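Local coordinates for protein putative Xylose isomerase (PDB 3QXB) that probably acts as a metal-dependent sugar isomerase, binding manganese or iron in a xylose isomerase-like TIM barrel, at residues E151-A154 / I155-M159. Residues are numbered along the deposited sequence; the frame is centred on the assembly and turned at random.
Sequences EIYA and IARDM
The Y153 ring has R157 CB over one face, 4.2 Å above its plane and offset toward the rim. The R157 guanidinium in turn has Y153 CD2 over one of its faces, and A154 CB reaches it obliquely. The two planes stand 68° apart, so this is no flat stack. The pair sits at positions i and i+4 of one α-helix, 146-170, on the outside of the TIM barrel. CG of Y153 lies anti to the backbone N (chi1 173°), which leans the ring outward and toward the C-terminal end of the helix, where R157 lies. The arginine chain bends at its third torsion and turns its head back. In one of its two modelled conformers, R157 NH1 comes 3.3 Å from Y153 CE2, and R157 NH2 lies 3.7 Å from A154 CB. The polar ends share a partner outside the turn: D199 OD2 accepts a hydrogen bond from Y153 OH and forms a salt bridge with R157 NH1. D199 belongs to helix 190-200, so the two helices are joined here. F186 meets the Y153 ring edge-to-face. Replacing Y153 with an alanine would probably leave the R157 head freer to turn and D199 without the tyrosine hydroxyl. The backbone below is regular helix. A156 N donates to I152 O at 2.9 Å. I155 N to E151 O is weak at 3.5 Å. The I155 side chain runs beside that oxygen, with CD1 3.6 Å from E151 O. Under the tyrosine-arginine pair, R157 N donates to Y153 O at 2.8 Å, with an N-H...O angle of 172°.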
loop_
_atom_site.group_PDB
_atom_site.type_symbol
_atom_site.label_atom_id
_atom_site.label_comp_id
_atom_site.label_asym_id
_atom_site.label_seq_id
_atom_site.Cartn_x
_atom_site.Cartn_y
_atom_site.Cartn_z
ATOM N N GLU A 151 -15.595 -8.895 21.313
ATOM C CA GLU A 151 -15.835 -7.527 21.751
ATOM C C GLU A 151 -15.644 -6.532 20.580
ATOM O O GLU A 151 -16.482 -5.644 20.360
ATOM C CB GLU A 151 -14.884 -7.197 22.914
ATOM C CG GLU A 151 -15.058 -5.823 23.510
ATOM C CD GLU A 151 -13.973 -5.466 24.519
ATOM O OE1 GLU A 151 -13.070 -6.287 24.761
ATOM O OE2 GLU A 151 -14.045 -4.346 25.068
ATOM N N ILE A 152 -14.569 -6.725 19.829
ATOM C CA ILE A 152 -14.170 -5.794 18.761
ATOM C C ILE A 152 -15.127 -5.910 17.591
ATOM O O ILE A 152 -15.578 -4.898 17.012
ATOM C CB ILE A 152 -12.692 -6.022 18.373
ATOM C CG1 ILE A 152 -11.798 -5.680 19.564
ATOM C CG2 ILE A 152 -12.285 -5.207 17.175
ATOM C CD1 ILE A 152 -10.351 -6.121 19.352
ATOM N N TYR A 153 -15.493 -7.148 17.288
ATOM C CA TYR A 153 -16.431 -7.423 16.235
ATOM C C TYR A 153 -17.819 -6.822 16.518
ATOM O O TYR A 153 -18.454 -6.288 15.606
ATOM C CB TYR A 153 -16.530 -8.938 15.990
ATOM C CG TYR A 153 -17.620 -9.265 15.022
ATOM C CD1 TYR A 153 -17.568 -8.805 13.715
ATOM C CD2 TYR A 153 -18.714 -9.968 15.419
ATOM C CE1 TYR A 153 -18.600 -9.067 12.820
ATOM C CE2 TYR A 153 -19.758 -10.233 14.541
ATOM C CZ TYR A 153 -19.693 -9.775 13.246
ATOM O OH TYR A 153 -20.733 -10.085 12.415
ATOM N N ALA A 154 -18.300 -6.858 17.768
ATOM C CA ALA A 154 -19.642 -6.358 18.020
ATOM C C ALA A 154 -19.693 -4.836 17.737
ATOM O O ALA A 154 -20.671 -4.309 17.204
ATOM C CB ALA A 154 -20.093 -6.669 19.461
ATOM N N ILE A 155 -18.597 -4.162 18.049
ATOM C CA ILE A 155 -18.483 -2.743 17.764
ATOM C C ILE A 155 -18.415 -2.528 16.259
ATOM O O ILE A 155 -19.068 -1.637 15.731
ATOM C CB ILE A 155 -17.288 -2.155 18.497
ATOM C CG1 ILE A 155 -17.616 -2.101 20.004
ATOM C CG2 ILE A 155 -16.902 -0.760 17.905
ATOM C CD1 ILE A 155 -16.398 -2.130 20.926
ATOM N N ALA A 156 -17.619 -3.343 15.569
ATOM C CA ALA A 156 -17.430 -3.193 14.147
ATOM C C ALA A 156 -18.766 -3.329 13.440
ATOM O O ALA A 156 -19.084 -2.538 12.582
ATOM C CB ALA A 156 -16.447 -4.198 13.624
ATOM N N ARG A 157 -19.523 -4.371 13.790
ATOM C CA ARG A 157 -20.843 -4.648 13.196
ATOM C C ARG A 157 -21.809 -3.469 13.389
ATOM O O ARG A 157 -22.480 -3.049 12.450
ATOM C CB ARG A 157 -21.421 -5.967 13.776
ATOM C CG ARG A 157 -22.937 -6.002 14.014
ATOM C CD ARG A 157 -23.385 -7.376 14.545
ATOM N NE ARG A 157 -23.103 -7.582 15.970
ATOM C CZ ARG A 157 -22.857 -8.759 16.533
ATOM N NH1 ARG A 157 -22.836 -9.849 15.800
ATOM N NH2 ARG A 157 -22.593 -8.846 17.833
ATOM N N ASP A 158 -21.842 -2.911 14.595
ATOM C CA ASP A 158 -22.669 -1.756 14.867
ATOM C C ASP A 158 -22.196 -0.574 14.007
ATOM O O ASP A 158 -23.001 0.163 13.493
ATOM C CB ASP A 158 -22.665 -1.383 16.358
ATOM C CG ASP A 158 -23.424 -2.389 17.223
ATOM O OD1 ASP A 158 -24.231 -3.200 16.669
ATOM O OD2 ASP A 158 -23.197 -2.378 18.460
HETATM N N MSE A 159 -20.899 -0.430 13.816
HETATM C CA MSE A 159 -20.392 0.631 12.936
HETATM C C MSE A 159 -20.914 0.504 11.504
HETATM O O MSE A 159 -21.250 1.514 10.875
HETATM C CB MSE A 159 -18.889 0.649 12.927
HETATM C CG MSE A 159 -18.312 1.229 14.210
HETATM SE SE MSE A 159 -16.427 1.321 14.208
HETATM C CE MSE A 159 -16.225 2.266 15.795
#